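Local coordinates for protein TSE2 (Pseudomonas aeruginosa, PDB 5AKO) that is a toxin delivered by the H1 type VI secretion system into the cytoplasm of recipient cells, where it likely acts as a NAD-dependent cytotoxin, at residues F116-V130 against Q160-Q172. Residues are numbered along the deposited sequence; the frame is centred on the assembly and turned at random.
Sequences FVIPDGTDIPPDLKV and QLDNFVRNAIRRQ
Phe164 sits at the middle of a strand-loop-helix packing within the ADP-ribosyltransferase-family region of this toxin: the connection 119-127, between strands 114-118 and 128-136, runs along one side of the C-terminal helix 154-176, with an apolar core flanked by side-chain-to-backbone hydrogen bonds. With CG anti to the backbone N (chi1 -155°), the Phe164 ring packs among Ile118, Thr122, Ile124, Pro125, Leu128 and Val130. Pro125 lays its CD over one face, a CH-pi contact 4.0 Å from the ring centroid, while the Thr122 methyl CG2 meets the rim in plane, 3.7 Å from Phe164 CE1. Farther along the helix, Phe116 brings CZ to within 3.7 Å of Ala168 CB and offers its edge to Ile169.

Polar side chains of the helix hold the backbone of the connection and of the strand before it. Gln160, bent at chi2 (-93°), turns OE1 to the amide N of Asp127 (3.1 Å), which approaches almost straight down the side-chain C=O. Asn167 ND2 gives a nearly linear bond to Asp123 O (2.8 Å), in the plane of its own amide but well above that of the carbonyl. Beside it, a water links Asp123 N to Asn167 O. Arg171 NE reaches a lone pair of Asp120 O (3.0 Å), and NH2 adds a weak bond to the same oxygen; Asp120 OD2 makes only a long salt bridge to Arg171 NH2, while OD1 pairs with Lys175. Gln172 crosses Pro119 at about a right angle and sends NE2 to Val117 O (3.1 Å).

Strand 116-118 passes helix segment 160-172 at 80°, its Phe116 and Ile118 paired by backbone bonds to Arg35 and Leu33 of strand 33-37. On the other sheet, Ile146 of strand 141-148 touches Leu161 and Phe164, so the helix bridges both sheets.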
ATOM      1  N   PHE C 116       1.192  30.803  -5.469  1.00 34.34           N
ATOM      2  CA  PHE C 116       0.416  31.734  -4.720  1.00 31.11           C
ATOM      3  C   PHE C 116       0.957  31.676  -3.312  1.00 34.88           C
ATOM      4  O   PHE C 116       1.085  30.586  -2.775  1.00 31.79           O
ATOM      5  CB  PHE C 116      -1.045  31.335  -4.750  1.00 32.79           C
ATOM      6  CG  PHE C 116      -1.905  32.144  -3.838  1.00 34.92           C
ATOM      7  CD1 PHE C 116      -2.328  33.388  -4.214  1.00 40.61           C
ATOM      8  CD2 PHE C 116      -2.258  31.676  -2.591  1.00 35.26           C
ATOM      9  CE1 PHE C 116      -3.120  34.159  -3.372  1.00 42.68           C
ATOM     10  CE2 PHE C 116      -3.011  32.456  -1.726  1.00 37.44           C
ATOM     11  CZ  PHE C 116      -3.450  33.693  -2.116  1.00 37.68           C
ATOM     12  N   VAL C 117       1.196  32.848  -2.693  1.00 36.47           N
ATOM     13  CA  VAL C 117       1.927  32.954  -1.411  1.00 33.89           C
ATOM     14  C   VAL C 117       0.990  33.231  -0.253  1.00 33.13           C
ATOM     15  O   VAL C 117       0.181  34.125  -0.347  1.00 33.56           O
ATOM     16  CB  VAL C 117       2.915  34.125  -1.403  1.00 34.92           C
ATOM     17  CG1 VAL C 117       3.668  34.128  -0.095  1.00 35.23           C
ATOM     18  CG2 VAL C 117       3.893  34.062  -2.592  1.00 34.04           C
ATOM     19  N   ILE C 118       1.103  32.449   0.823  1.00 32.58           N
ATOM     20  CA  ILE C 118       0.339  32.620   2.051  1.00 33.29           C
ATOM     21  C   ILE C 118       1.338  33.034   3.120  1.00 35.29           C
ATOM     22  O   ILE C 118       2.151  32.197   3.599  1.00 31.12           O
ATOM     23  CB  ILE C 118      -0.359  31.339   2.474  1.00 35.24           C
ATOM     24  CG1 ILE C 118      -1.321  30.871   1.362  1.00 37.82           C
ATOM     25  CG2 ILE C 118      -1.103  31.546   3.786  1.00 33.24           C
ATOM     26  CD1 ILE C 118      -2.116  29.623   1.744  1.00 39.13           C
ATOM     27  N   PRO C 119       1.362  34.344   3.431  1.00 33.12           N
ATOM     28  CA  PRO C 119       2.522  34.773   4.218  1.00 34.57           C
ATOM     29  C   PRO C 119       2.396  34.377   5.665  1.00 33.25           C
ATOM     30  O   PRO C 119       1.279  34.261   6.179  1.00 28.52           O
ATOM     31  CB  PRO C 119       2.491  36.292   4.073  1.00 37.25           C
ATOM     32  CG  PRO C 119       1.916  36.474   2.691  1.00 39.30           C
ATOM     33  CD  PRO C 119       0.811  35.452   2.643  1.00 35.34           C
ATOM     34  N   ASP C 120       3.526  34.155   6.325  1.00 34.80           N
ATOM     35  CA  ASP C 120       3.498  34.073   7.782  1.00 39.81           C
ATOM     36  C   ASP C 120       2.556  35.161   8.275  1.00 32.32           C
ATOM     37  O   ASP C 120       2.583  36.271   7.752  1.00 32.62           O
ATOM     38  CB  ASP C 120       4.888  34.329   8.361  1.00 47.66           C
ATOM     39  CG  ASP C 120       5.412  35.698   7.991  1.00 51.32           C
ATOM     40  OD1 ASP C 120       5.616  35.929   6.786  1.00 56.58           O
ATOM     41  OD2 ASP C 120       5.597  36.561   8.882  1.00 64.82           O
ATOM     42  N   GLY C 121       1.727  34.853   9.253  1.00 30.76           N
ATOM     43  CA  GLY C 121       0.833  35.854   9.853  1.00 31.48           C
ATOM     44  C   GLY C 121      -0.558  35.957   9.229  1.00 37.77           C
ATOM     45  O   GLY C 121      -1.387  36.745   9.682  1.00 38.38           O
ATOM     46  N   THR C 122      -0.841  35.166   8.193  1.00 40.55           N
ATOM     47  CA  THR C 122      -2.151  35.177   7.576  1.00 40.76           C
ATOM     48  C   THR C 122      -3.202  34.579   8.505  1.00 38.41           C
ATOM     49  O   THR C 122      -2.941  33.588   9.189  1.00 44.37           O
ATOM     50  CB  THR C 122      -2.138  34.349   6.301  1.00 42.07           C
ATOM     51  OG1 THR C 122      -1.145  34.886   5.434  1.00 41.36           O
ATOM     52  CG2 THR C 122      -3.516  34.397   5.630  1.00 42.29           C
ATOM     53  N   ASP C 123      -4.360  35.201   8.552  1.00 36.89           N
ATOM     54  CA  ASP C 123      -5.482  34.713   9.368  1.00 39.84           C
ATOM     55  C   ASP C 123      -6.090  33.460   8.765  1.00 39.91           C
ATOM     56  O   ASP C 123      -6.420  33.435   7.586  1.00 39.11           O
ATOM     57  CB  ASP C 123      -6.549  35.804   9.520  1.00 42.31           C
ATOM     58  CG  ASP C 123      -6.076  36.972  10.479  1.00 48.25           C
ATOM     59  OD1 ASP C 123      -4.970  36.901  11.076  1.00 50.63           O
ATOM     60  OD2 ASP C 123      -6.798  37.975  10.640  1.00 54.33           O
ATOM     61  N   ILE C 124      -6.208  32.430   9.586  1.00 36.38           N
ATOM     62  CA  ILE C 124      -6.827  31.214   9.204  1.00 32.94           C
ATOM     63  C   ILE C 124      -8.340  31.223   9.460  1.00 31.85           C
ATOM     64  O   ILE C 124      -8.812  31.352  10.616  1.00 31.00           O
ATOM     65  CB  ILE C 124      -6.213  30.042   9.986  1.00 36.19           C
ATOM     66  CG1 ILE C 124      -4.701  29.953   9.745  1.00 32.95           C
ATOM     67  CG2 ILE C 124      -6.893  28.735   9.579  1.00 35.21           C
ATOM     68  CD1 ILE C 124      -3.949  29.019  10.690  1.00 33.82           C
ATOM     69  N   PRO C 125      -9.146  31.013   8.399  1.00 33.14           N
ATOM     70  CA  PRO C 125     -10.578  31.037   8.658  1.00 33.65           C
ATOM     71  C   PRO C 125     -10.983  30.123   9.812  1.00 37.57           C
ATOM     72  O   PRO C 125     -10.388  29.034   9.983  1.00 34.35           O
ATOM     73  CB  PRO C 125     -11.171  30.570   7.336  1.00 34.02           C
ATOM     74  CG  PRO C 125     -10.179  31.058   6.327  1.00 34.22           C
ATOM     75  CD  PRO C 125      -8.857  30.804   6.972  1.00 32.81           C
ATOM     76  N   PRO C 126     -11.982  30.549  10.594  1.00 38.95           N
ATOM     77  CA  PRO C 126     -12.314  29.938  11.870  1.00 42.56           C
ATOM     78  C   PRO C 126     -12.499  28.429  11.893  1.00 41.17           C
ATOM     79  O   PRO C 126     -12.145  27.789  12.896  1.00 44.57           O
ATOM     80  CB  PRO C 126     -13.646  30.635  12.281  1.00 45.55           C
ATOM     81  CG  PRO C 126     -14.139  31.340  11.048  1.00 45.95           C
ATOM     82  CD  PRO C 126     -12.865  31.701  10.310  1.00 42.93           C
ATOM     83  N   ASP C 127     -13.057  27.847  10.850  1.00 41.29           N
ATOM     84  CA  ASP C 127     -13.278  26.387  10.877  1.00 42.57           C
ATOM     85  C   ASP C 127     -12.260  25.550  10.068  1.00 36.87           C
ATOM     86  O   ASP C 127     -12.505  24.381   9.788  1.00 34.42           O
ATOM     87  CB  ASP C 127     -14.707  26.087  10.415  1.00 46.03           C
ATOM     88  CG  ASP C 127     -15.748  26.536  11.413  1.00 48.00           C
ATOM     89  OD1 ASP C 127     -15.578  26.201  12.620  1.00 54.14           O
ATOM     90  OD2 ASP C 127     -16.728  27.194  10.982  1.00 45.98           O
ATOM     91  N   LEU C 128     -11.117  26.140   9.740  1.00 33.03           N
ATOM     92  CA  LEU C 128     -10.064  25.442   9.036  1.00 31.11           C
ATOM     93  C   LEU C 128      -8.880  25.356   9.926  1.00 31.64           C
ATOM     94  O   LEU C 128      -8.796  26.070  10.940  1.00 32.28           O
ATOM     95  CB  LEU C 128      -9.667  26.206   7.795  1.00 31.55           C
ATOM     96  CG  LEU C 128     -10.691  26.324   6.669  1.00 33.83           C
ATOM     97  CD1 LEU C 128     -10.055  26.996   5.469  1.00 37.07           C
ATOM     98  CD2 LEU C 128     -11.244  24.968   6.254  1.00 35.64           C
ATOM     99  N   LYS C 129      -7.972  24.451   9.588  1.00 29.02           N
ATOM    100  CA  LYS C 129      -6.684  24.396  10.260  1.00 27.80           C
ATOM    101  C   LYS C 129      -5.656  23.924   9.271  1.00 29.58           C
ATOM    102  O   LYS C 129      -6.016  23.403   8.215  1.00 30.70           O
ATOM    103  CB  LYS C 129      -6.729  23.510  11.490  1.00 27.70           C
ATOM    104  CG  LYS C 129      -7.002  22.041  11.220  1.00 29.36           C
ATOM    105  CD  LYS C 129      -7.404  21.296  12.492  1.00 30.35           C
ATOM    106  CE  LYS C 129      -7.477  19.799  12.262  1.00 31.72           C
ATOM    107  NZ  LYS C 129      -7.805  19.079  13.513  1.00 29.86           N
ATOM    108  N   VAL C 130      -4.393  24.131   9.621  1.00 28.98           N
ATOM    109  CA  VAL C 130      -3.267  23.856   8.760  1.00 29.19           C
ATOM    110  C   VAL C 130      -2.372  22.932   9.513  1.00 30.66           C
ATOM    111  O   VAL C 130      -1.870  23.294  10.551  1.00 34.56           O
ATOM    112  CB  VAL C 130      -2.502  25.150   8.449  1.00 28.11           C
ATOM    113  CG1 VAL C 130      -1.306  24.885   7.550  1.00 26.34           C
ATOM    114  CG2 VAL C 130      -3.453  26.148   7.817  1.00 26.37           C
ATOM    115  N   GLN C 160     -14.740  28.770   3.043  1.00 29.25           N
ATOM    116  CA  GLN C 160     -13.667  29.131   3.942  1.00 32.17           C
ATOM    117  C   GLN C 160     -12.368  29.228   3.180  1.00 31.53           C
ATOM    118  O   GLN C 160     -11.544  30.103   3.456  1.00 31.12           O
ATOM    119  CB  GLN C 160     -13.573  28.162   5.081  1.00 37.00           C
ATOM    120  CG  GLN C 160     -14.851  28.058   5.896  1.00 38.53           C
ATOM    121  CD  GLN C 160     -14.842  28.981   7.051  1.00 45.82           C
ATOM    122  OE1 GLN C 160     -14.282  28.657   8.128  1.00 54.44           O
ATOM    123  NE2 GLN C 160     -15.388  30.169   6.842  1.00 48.20           N
ATOM    124  N   LEU C 161     -12.183  28.362   2.193  1.00 29.94           N
ATOM    125  CA  LEU C 161     -10.940  28.399   1.432  1.00 32.71           C
ATOM    126  C   LEU C 161     -10.849  29.700   0.581  1.00 35.37           C
ATOM    127  O   LEU C 161      -9.768  30.304   0.464  1.00 33.42           O
ATOM    128  CB  LEU C 161     -10.804  27.127   0.579  1.00 31.75           C
ATOM    129  CG  LEU C 161     -10.628  25.863   1.413  1.00 30.30           C
ATOM    130  CD1 LEU C 161     -10.943  24.638   0.563  1.00 34.01           C
ATOM    131  CD2 LEU C 161      -9.218  25.767   1.983  1.00 29.68           C
ATOM    132  N   ASP C 162     -11.986  30.156   0.051  1.00 33.17           N
ATOM    133  CA  ASP C 162     -12.042  31.486  -0.568  1.00 38.30           C
ATOM    134  C   ASP C 162     -11.643  32.634   0.397  1.00 37.03           C
ATOM    135  O   ASP C 162     -10.797  33.476   0.071  1.00 32.60           O
ATOM    136  CB  ASP C 162     -13.409  31.690  -1.233  1.00 43.72           C
ATOM    137  CG  ASP C 162     -13.584  30.792  -2.485  1.00 52.05           C
ATOM    138  OD1 ASP C 162     -12.549  30.384  -3.091  1.00 54.80           O
ATOM    139  OD2 ASP C 162     -14.741  30.472  -2.845  1.00 54.79           O
ATOM    140  N   ASN C 163     -12.196  32.639   1.605  1.00 36.00           N
ATOM    141  CA  ASN C 163     -11.756  33.606   2.589  1.00 35.38           C
ATOM    142  C   ASN C 163     -10.302  33.481   2.953  1.00 34.44           C
ATOM    143  O   ASN C 163      -9.673  34.474   3.268  1.00 39.03           O
ATOM    144  CB  ASN C 163     -12.594  33.532   3.857  1.00 40.16           C
ATOM    145  CG  ASN C 163     -14.014  34.003   3.631  1.00 38.76           C
ATOM    146  OD1 ASN C 163     -14.315  34.632   2.619  1.00 42.07           O
ATOM    147  ND2 ASN C 163     -14.884  33.676   4.538  1.00 37.89           N
ATOM    148  N   PHE C 164      -9.752  32.272   2.895  1.00 34.52           N
ATOM    149  CA  PHE C 164      -8.340  32.089   3.167  1.00 32.04           C
ATOM    150  C   PHE C 164      -7.484  32.762   2.090  1.00 31.85           C
ATOM    151  O   PHE C 164      -6.434  33.335   2.381  1.00 34.27           O
ATOM    152  CB  PHE C 164      -7.987  30.597   3.244  1.00 32.87           C
ATOM    153  CG  PHE C 164      -6.740  30.282   4.075  1.00 28.87           C
ATOM    154  CD1 PHE C 164      -5.923  31.263   4.563  1.00 27.66           C
ATOM    155  CD2 PHE C 164      -6.436  28.998   4.391  1.00 27.78           C
ATOM    156  CE1 PHE C 164      -4.808  30.948   5.301  1.00 27.16           C
ATOM    157  CE2 PHE C 164      -5.343  28.685   5.174  1.00 28.68           C
ATOM    158  CZ  PHE C 164      -4.511  29.669   5.606  1.00 27.07           C
ATOM    159  N   VAL C 165      -7.892  32.652   0.839  1.00 32.86           N
ATOM    160  CA  VAL C 165      -7.209  33.358  -0.251  1.00 30.99           C
ATOM    161  C   VAL C 165      -7.222  34.862   0.002  1.00 32.98           C
ATOM    162  O   VAL C 165      -6.192  35.527  -0.101  1.00 34.04           O
ATOM    163  CB  VAL C 165      -7.892  33.098  -1.599  1.00 32.04           C
ATOM    164  CG1 VAL C 165      -7.332  34.012  -2.672  1.00 32.19           C
ATOM    165  CG2 VAL C 165      -7.744  31.637  -2.012  1.00 32.80           C
ATOM    166  N   ARG C 166      -8.384  35.387   0.363  1.00 34.70           N
ATOM    167  CA  ARG C 166      -8.550  36.821   0.582  1.00 36.29           C
ATOM    168  C   ARG C 166      -7.707  37.278   1.761  1.00 37.41           C
ATOM    169  O   ARG C 166      -7.098  38.330   1.690  1.00 43.59           O
ATOM    170  CB  ARG C 166     -10.019  37.154   0.885  1.00 37.40           C
ATOM    171  CG  ARG C 166     -11.003  36.886  -0.245  1.00 38.89           C
ATOM    172  CD  ARG C 166     -12.388  37.331   0.215  1.00 40.00           C
ATOM    173  NE  ARG C 166     -13.451  36.807  -0.615  1.00 39.64           N
ATOM    174  CZ  ARG C 166     -13.977  37.412  -1.678  1.00 47.35           C
ATOM    175  NH1 ARG C 166     -13.533  38.586  -2.105  1.00 51.30           N
ATOM    176  NH2 ARG C 166     -14.957  36.820  -2.358  1.00 50.39           N
ATOM    177  N   ASN C 167      -7.664  36.492   2.841  1.00 37.73           N
ATOM    178  CA  ASN C 167      -6.834  36.845   4.007  1.00 36.41           C
ATOM    179  C   ASN C 167      -5.382  36.928   3.609  1.00 35.28           C
ATOM    180  O   ASN C 167      -4.629  37.807   4.100  1.00 30.78           O
ATOM    181  CB  ASN C 167      -6.988  35.834   5.147  1.00 36.42           C
ATOM    182  CG  ASN C 167      -8.382  35.811   5.729  1.00 34.22           C
ATOM    183  OD1 ASN C 167      -9.244  36.592   5.340  1.00 32.57           O
ATOM    184  ND2 ASN C 167      -8.626  34.863   6.628  1.00 37.93           N
ATOM    185  N   ALA C 168      -4.988  36.037   2.702  1.00 32.11           N
ATOM    186  CA  ALA C 168      -3.575  35.952   2.301  1.00 37.17           C
ATOM    187  C   ALA C 168      -3.143  37.175   1.506  1.00 38.31           C
ATOM    188  O   ALA C 168      -2.034  37.669   1.649  1.00 39.77           O
ATOM    189  CB  ALA C 168      -3.327  34.678   1.498  1.00 34.46           C
ATOM    190  N   ILE C 169      -4.048  37.648   0.660  1.00 41.47           N
ATOM    191  CA  ILE C 169      -3.822  38.857  -0.134  1.00 41.81           C
ATOM    192  C   ILE C 169      -3.746  40.127   0.766  1.00 41.66           C
ATOM    193  O   ILE C 169      -2.748  40.847   0.747  1.00 40.13           O
ATOM    194  CB  ILE C 169      -4.917  38.982  -1.187  1.00 39.95           C
ATOM    195  CG1 ILE C 169      -4.810  37.794  -2.160  1.00 38.50           C
ATOM    196  CG2 ILE C 169      -4.793  40.313  -1.939  1.00 40.43           C
ATOM    197  CD1 ILE C 169      -6.053  37.574  -3.005  1.00 40.17           C
ATOM    198  N   ARG C 170      -4.757  40.351   1.599  1.00 41.23           N
ATOM    199  CA  ARG C 170      -4.657  41.376   2.665  1.00 44.08           C
ATOM    200  C   ARG C 170      -3.307  41.320   3.378  1.00 41.96           C
ATOM    201  O   ARG C 170      -2.607  42.322   3.481  1.00 49.01           O
ATOM    202  CB  ARG C 170      -5.772  41.227   3.703  1.00 44.24           C
ATOM    203  CG  ARG C 170      -7.126  41.690   3.204  1.00 53.86           C
ATOM    204  CD  ARG C 170      -8.286  41.217   4.077  1.00 57.88           C
ATOM    205  NE  ARG C 170      -9.537  41.260   3.306  1.00 59.58           N
ATOM    206  CZ  ARG C 170     -10.480  40.312   3.298  1.00 60.82           C
ATOM    207  NH1 ARG C 170     -10.349  39.190   4.016  1.00 63.66           N
ATOM    208  NH2 ARG C 170     -11.560  40.481   2.548  1.00 58.15           N
ATOM    209  N   ARG C 171      -2.928  40.137   3.835  1.00 40.91           N
ATOM    210  CA  ARG C 171      -1.678  39.962   4.576  1.00 35.85           C
ATOM    211  C   ARG C 171      -0.452  40.223   3.725  1.00 37.01           C
ATOM    212  O   ARG C 171       0.552  40.695   4.249  1.00 39.66           O
ATOM    213  CB  ARG C 171      -1.618  38.571   5.174  1.00 33.97           C
ATOM    214  CG  ARG C 171      -0.364  38.260   5.921  1.00 36.45           C
ATOM    215  CD  ARG C 171      -0.280  38.978   7.248  1.00 39.11           C
ATOM    216  NE  ARG C 171       1.074  38.816   7.700  1.00 43.79           N
ATOM    217  CZ  ARG C 171       1.767  39.710   8.407  1.00 48.19           C
ATOM    218  NH1 ARG C 171       1.216  40.848   8.861  1.00 53.04           N
ATOM    219  NH2 ARG C 171       3.034  39.451   8.669  1.00 43.99           N
ATOM    220  N   GLN C 172      -0.508  39.964   2.418  1.00 36.94           N
ATOM    221  CA  GLN C 172       0.621  40.371   1.540  1.00 40.30           C
ATOM    222  C   GLN C 172       0.858  41.899   1.559  1.00 43.21           C
ATOM    223  O   GLN C 172       2.020  42.337   1.559  1.00 42.62           O
ATOM    224  CB  GLN C 172       0.427  39.881   0.094  1.00 41.74           C
ATOM    225  CG  GLN C 172       0.866  38.435  -0.136  1.00 44.95           C
ATOM    226  CD  GLN C 172       0.730  38.027  -1.600  1.00 55.25           C
ATOM    227  OE1 GLN C 172       1.135  38.775  -2.495  1.00 59.53           O
ATOM    228  NE2 GLN C 172       0.146  36.839  -1.857  1.00 54.67           N
TER
HETATM  229  O   HOH W   1       0.881  35.448  -4.677  1.00 26.88           O
HETATM  230  O   HOH W   2      -4.454  37.741   6.952  1.00 42.48           O